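PDB 3MCZ: O-methyltransferase from Burkholderia thailandensis, which probably transfers methyl groups from S-adenosylmethionine to hydroxyl oxygens of substrates that remain unidentified, and probably works as a dimer. Local coordinates for residues 184-189 / 250-255; 174-179 / 282-287. One frame throughout, in Å; residues are numbered along the deposited sequence.

Contact 1: residues 184-189 / 250-255; sequences IDLAGG and DVVMLN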
loop_
_atom_site.group_PDB
_atom_site.type_symbol
_atom_site.label_atom_id
_atom_site.label_comp_id
_atom_site.label_asym_id
_atom_site.label_seq_id
_atom_site.Cartn_x
_atom_site.Cartn_y
_atom_site.Cartn_z
ATOM N N ILE A 184 -38.778 3.817 -5.004
ATOM C CA ILE A 184 -38.304 3.148 -3.808
ATOM C C ILE A 184 -36.788 2.877 -3.953
ATOM O O ILE A 184 -36.360 2.275 -4.941
ATOM C CB ILE A 184 -39.102 1.856 -3.594
ATOM C CG1 ILE A 184 -40.515 2.181 -3.162
ATOM C CG2 ILE A 184 -38.412 0.952 -2.610
ATOM C CD1 ILE A 184 -41.410 0.975 -2.986
ATOM N N ASP A 185 -35.992 3.372 -2.998
ATOM C CA ASP A 185 -34.515 3.189 -2.965
ATOM C C ASP A 185 -34.193 2.127 -1.886
ATOM O O ASP A 185 -34.229 2.402 -0.671
ATOM C CB ASP A 185 -33.840 4.536 -2.634
ATOM C CG ASP A 185 -32.336 4.578 -2.954
ATOM O OD1 ASP A 185 -31.790 3.647 -3.621
ATOM O OD2 ASP A 185 -31.691 5.588 -2.545
ATOM N N LEU A 186 -33.882 0.926 -2.335
ATOM C CA LEU A 186 -33.668 -0.202 -1.453
ATOM C C LEU A 186 -32.208 -0.190 -0.959
ATOM O O LEU A 186 -31.275 -0.118 -1.752
ATOM C CB LEU A 186 -34.007 -1.517 -2.158
ATOM C CG LEU A 186 -35.472 -1.748 -2.608
ATOM C CD1 LEU A 186 -35.529 -2.995 -3.530
ATOM C CD2 LEU A 186 -36.466 -1.858 -1.442
ATOM N N ALA A 187 -32.007 -0.234 0.355
ATOM C CA ALA A 187 -30.648 -0.175 0.876
ATOM C C ALA A 187 -30.064 1.183 0.503
ATOM O O ALA A 187 -28.861 1.299 0.220
ATOM C CB ALA A 187 -29.779 -1.312 0.298
ATOM N N GLY A 188 -30.925 2.201 0.485
ATOM C CA GLY A 188 -30.578 3.495 -0.091
ATOM C C GLY A 188 -29.490 4.218 0.671
ATOM O O GLY A 188 -28.788 5.068 0.103
ATOM N N GLY A 189 -29.379 3.911 1.965
ATOM C CA GLY A 189 -28.254 4.362 2.795
ATOM C C GLY A 189 -28.156 5.854 2.911
ATOM O O GLY A 189 -29.079 6.507 3.427
ATOM N N ASP A 250 -43.110 3.043 -9.242
ATOM C CA ASP A 250 -42.787 3.087 -10.669
ATOM C C ASP A 250 -41.323 2.739 -10.960
ATOM O O ASP A 250 -41.018 2.134 -11.990
ATOM C CB ASP A 250 -43.104 4.472 -11.212
ATOM C CG ASP A 250 -44.588 4.794 -11.109
ATOM O OD1 ASP A 250 -45.384 3.891 -11.452
ATOM O OD2 ASP A 250 -44.957 5.912 -10.642
ATOM N N VAL A 251 -40.440 3.165 -10.071
ATOM C CA VAL A 251 -39.022 2.881 -10.136
ATOM C C VAL A 251 -38.503 2.379 -8.796
ATOM O O VAL A 251 -38.753 2.963 -7.732
ATOM C CB VAL A 251 -38.167 4.083 -10.629
ATOM C CG1 VAL A 251 -36.675 3.659 -10.751
ATOM C CG2 VAL A 251 -38.661 4.602 -11.955
ATOM N N VAL A 252 -37.807 1.237 -8.831
ATOM C CA VAL A 252 -37.242 0.630 -7.636
ATOM C C VAL A 252 -35.743 0.561 -7.876
ATOM O O VAL A 252 -35.307 0.155 -8.942
ATOM C CB VAL A 252 -37.839 -0.789 -7.392
ATOM C CG1 VAL A 252 -37.174 -1.494 -6.193
ATOM C CG2 VAL A 252 -39.387 -0.701 -7.251
HETATM N N MSE A 253 -34.932 0.964 -6.898
HETATM C CA MSE A 253 -33.494 0.998 -7.117
HETATM C C MSE A 253 -32.762 0.110 -6.112
HETATM O O MSE A 253 -33.085 0.128 -4.943
HETATM C CB MSE A 253 -32.968 2.432 -7.002
HETATM C CG MSE A 253 -33.685 3.419 -7.845
HETATM SE SE MSE A 253 -32.801 5.132 -7.963
HETATM C CE MSE A 253 -33.134 5.759 -6.237
ATOM N N LEU A 254 -31.773 -0.613 -6.621
ATOM C CA LEU A 254 -30.799 -1.392 -5.868
ATOM C C LEU A 254 -29.418 -0.916 -6.308
ATOM O O LEU A 254 -28.812 -1.511 -7.190
ATOM C CB LEU A 254 -30.911 -2.860 -6.235
ATOM C CG LEU A 254 -31.858 -3.767 -5.485
ATOM C CD1 LEU A 254 -31.895 -5.121 -6.209
ATOM C CD2 LEU A 254 -31.463 -3.942 -3.962
ATOM N N ASN A 255 -28.912 0.151 -5.713
ATOM C CA ASN A 255 -27.714 0.780 -6.260
ATOM C C ASN A 255 -26.487 0.383 -5.461
ATOM O O ASN A 255 -26.426 0.674 -4.274
ATOM C CB ASN A 255 -27.871 2.298 -6.252
ATOM C CG ASN A 255 -28.913 2.776 -7.246
ATOM O OD1 ASN A 255 -29.665 3.714 -6.963
ATOM N ND2 ASN A 255 -28.983 2.110 -8.401
HETATM O O HOH W 1 -30.086 1.578 -3.652
HETATM O O HOH W 2 -29.467 4.233 -4.138
HETATM O O HOH W 3 -27.619 1.976 -2.094
#
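Leu186 and Val252 meet through one branch each: Leu186 CD1 presses on Val252 CG1 at 3.5 Å, tighter than ordinary methyl contact. Leu254 joins them with its CD2, 4.0 Å from Leu186 CB, and Ala273 of helix 263-275 touches both leucines. Asp185 and Met253, a selenomethionine, share the other face of the sheet. Their side chains cross obliquely, and the bend at the last Met253 torsion (chi3 -72°) brings CE to 3.6 Å from Asp185 CG. With CG anti to the backbone N (chi1 -164°), Asp185 turns its carboxylate toward the C-terminal end of the strands. One water there lies 2.7 Å from Asp185 OD1, also contacts Leu186 O, and accepts a bond from Asn255 N at 2.8 Å. The backbones run parallel, 21° apart, joined by Ile184 N to Val251 O, Met253 N to Ile184 O (2.8 Å) and Leu186 N to Met253 O (2.8 Å). Beyond Leu186 they diverge and waters bridge them. A type II turn spanning Asp185 to Gly188 overlaps the strand end and carries the chain away. An acidic residue leading into this glycine-rich turn is characteristic of the S-adenosylmethionine-binding motif of Rossmann-like methyltransferases.

Contact 2: residues 174-179 / 282-287; sequences LGVFAR and ALLILT
The Phe177 ring meets Leu284 obliquely: its CZ lies 3.8 Å from Leu284 CD1, and CE2 of the ring is only slightly farther from the same methyl. One ring face is occupied from within the loop, by Val176 CG2, which stands 4.0 Å above the plane of the Phe177 ring and over its centre. The valine methyl reaches that place because CG2 sits between the backbone N and the carbonyl carbon, which puts CG1 anti to the carbonyl carbon, 3.9 Å from Ala282 CB. Besides covering the ring, Val176 CG2 comes within 4.4 Å of Leu284 CD2. Segment 174-179 belongs to the loop between helix 150-172 and strand 182-186, the first strand of the Rossmann-like methyltransferase sheet, while 282-287 lies on strand 281-288 of the same sheet. The loop thus folds over one face near the start of strand 281-288; residues 175-178 are helical in backbone angles, and the turn has two weak bonds, Phe177 N to Leu174 O and Ala178 N to Gly175 O. Leu174 approaches Leu284 tip to tip, its CD1 3.6 Å from Leu284 CD1, and this one Leu284 methyl touches both Leu174 and the ring, from directions roughly at right angles. The contact is wholly apolar. Ile345 of strand 341-347 touches both Val176 and Leu284, and Val251 of strand 251-255 touches both Phe177 and Leu284.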
loop_
_atom_site.group_PDB
_atom_site.type_symbol
_atom_site.label_atom_id
_atom_site.label_comp_id
_atom_site.label_asym_id
_atom_site.label_seq_id
_atom_site.Cartn_x
_atom_site.Cartn_y
_atom_site.Cartn_z
ATOM N N LEU A 174 -31.761 9.410 -16.198
ATOM C CA LEU A 174 -32.429 8.303 -16.877
ATOM C C LEU A 174 -33.858 8.674 -17.295
ATOM O O LEU A 174 -34.567 9.328 -16.551
ATOM C CB LEU A 174 -32.489 7.081 -15.983
ATOM C CG LEU A 174 -31.154 6.371 -15.746
ATOM C CD1 LEU A 174 -31.390 5.216 -14.759
ATOM C CD2 LEU A 174 -30.546 5.871 -17.066
ATOM N N GLY A 175 -34.267 8.216 -18.470
ATOM C CA GLY A 175 -35.605 8.477 -18.988
ATOM C C GLY A 175 -36.753 7.811 -18.247
ATOM O O GLY A 175 -37.900 8.260 -18.344
ATOM N N VAL A 176 -36.470 6.787 -17.455
ATOM C CA VAL A 176 -37.517 6.096 -16.735
ATOM C C VAL A 176 -38.167 6.989 -15.677
ATOM O O VAL A 176 -39.222 6.648 -15.175
ATOM C CB VAL A 176 -37.003 4.806 -16.047
ATOM C CG1 VAL A 176 -36.452 3.817 -17.101
ATOM C CG2 VAL A 176 -35.977 5.150 -14.909
ATOM N N PHE A 177 -37.529 8.104 -15.327
ATOM C CA PHE A 177 -38.040 8.990 -14.265
ATOM C C PHE A 177 -39.038 10.025 -14.753
ATOM O O PHE A 177 -39.854 10.463 -13.967
ATOM C CB PHE A 177 -36.892 9.694 -13.527
ATOM C CG PHE A 177 -36.070 8.764 -12.680
ATOM C CD1 PHE A 177 -36.636 8.105 -11.597
ATOM C CD2 PHE A 177 -34.740 8.508 -12.989
ATOM C CE1 PHE A 177 -35.905 7.212 -10.855
ATOM C CE2 PHE A 177 -33.984 7.609 -12.207
ATOM C CZ PHE A 177 -34.559 6.974 -11.138
ATOM N N ALA A 178 -39.014 10.360 -16.052
ATOM C CA ALA A 178 -39.739 11.527 -16.592
ATOM C C ALA A 178 -41.257 11.381 -16.405
ATOM O O ALA A 178 -41.915 12.346 -16.077
ATOM C CB ALA A 178 -39.416 11.725 -18.100
ATOM N N ARG A 179 -41.789 10.163 -16.575
ATOM C CA ARG A 179 -43.227 9.914 -16.452
ATOM C C ARG A 179 -43.579 9.083 -15.203
ATOM O O ARG A 179 -44.722 8.641 -15.040
ATOM C CB ARG A 179 -43.761 9.207 -17.702
ATOM C CG ARG A 179 -43.564 9.925 -19.049
ATOM C CD ARG A 179 -44.553 11.025 -19.288
ATOM N NE ARG A 179 -44.443 11.619 -20.637
ATOM C CZ ARG A 179 -44.932 12.819 -20.983
ATOM N NH1 ARG A 179 -45.580 13.578 -20.087
ATOM N NH2 ARG A 179 -44.779 13.279 -22.231
ATOM N N ALA A 282 -39.714 0.299 -13.765
ATOM C CA ALA A 282 -38.345 -0.189 -13.949
ATOM C C ALA A 282 -37.682 -0.506 -12.627
ATOM O O ALA A 282 -37.883 0.186 -11.621
ATOM C CB ALA A 282 -37.486 0.852 -14.723
ATOM N N LEU A 283 -36.864 -1.544 -12.667
ATOM C CA LEU A 283 -35.933 -1.877 -11.609
ATOM C C LEU A 283 -34.527 -1.459 -12.077
ATOM O O LEU A 283 -34.084 -1.849 -13.190
ATOM C CB LEU A 283 -35.953 -3.400 -11.371
ATOM C CG LEU A 283 -34.908 -3.924 -10.368
ATOM C CD1 LEU A 283 -35.043 -3.253 -8.981
ATOM C CD2 LEU A 283 -34.939 -5.455 -10.228
ATOM N N LEU A 284 -33.828 -0.669 -11.257
ATOM C CA LEU A 284 -32.482 -0.222 -11.585
ATOM C C LEU A 284 -31.511 -0.910 -10.658
ATOM O O LEU A 284 -31.697 -0.892 -9.445
ATOM C CB LEU A 284 -32.317 1.287 -11.422
ATOM C CG LEU A 284 -33.296 2.178 -12.182
ATOM C CD1 LEU A 284 -32.957 3.665 -11.975
ATOM C CD2 LEU A 284 -33.386 1.831 -13.687
ATOM N N ILE A 285 -30.489 -1.533 -11.235
ATOM C CA ILE A 285 -29.410 -2.103 -10.446
ATOM C C ILE A 285 -28.073 -1.582 -10.949
ATOM O O ILE A 285 -27.701 -1.809 -12.072
ATOM C CB ILE A 285 -29.384 -3.628 -10.500
ATOM C CG1 ILE A 285 -30.742 -4.236 -10.067
ATOM C CG2 ILE A 285 -28.190 -4.160 -9.627
ATOM C CD1 ILE A 285 -30.867 -5.766 -10.266
ATOM N N LEU A 286 -27.367 -0.872 -10.085
ATOM C CA LEU A 286 -26.050 -0.385 -10.389
ATOM C C LEU A 286 -25.060 -1.344 -9.736
ATOM O O LEU A 286 -25.144 -1.619 -8.541
ATOM C CB LEU A 286 -25.895 0.995 -9.794
ATOM C CG LEU A 286 -24.610 1.722 -10.119
ATOM C CD1 LEU A 286 -24.489 1.981 -11.629
ATOM C CD2 LEU A 286 -24.617 3.045 -9.320
ATOM N N THR A 287 -24.124 -1.847 -10.520
ATOM C CA THR A 287 -23.215 -2.853 -10.041
ATOM C C THR A 287 -21.868 -2.729 -10.769
ATOM O O THR A 287 -21.812 -2.387 -11.969
ATOM C CB THR A 287 -23.848 -4.249 -10.180
ATOM O OG1 THR A 287 -22.998 -5.205 -9.558
ATOM C CG2 THR A 287 -24.061 -4.661 -11.673
#

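In the fold
Contacts 1 and 2 share one sheet, with centres 10 Å apart, and strand 251-255 of contact 1 lies directly beside strand 281-288 of contact 2. Two probable backbone hydrogen bonds couple them, Leu254 N to Leu284 O at 2.8 Å and Asp250 O to Ala282 N at 2.9 Å. Along the chain, contact 1 is nested within the loop that contact 2 closes. The turn of contact 1 and the loop of contact 2 lie at opposite ends of strand 182-186: Gly188 CA, in the turn that probably helps to bind the cofactor, is 16.9 Å from Phe177 CA. The loop side of contact 2 is therefore apolar packing well away from the probable cofactor site.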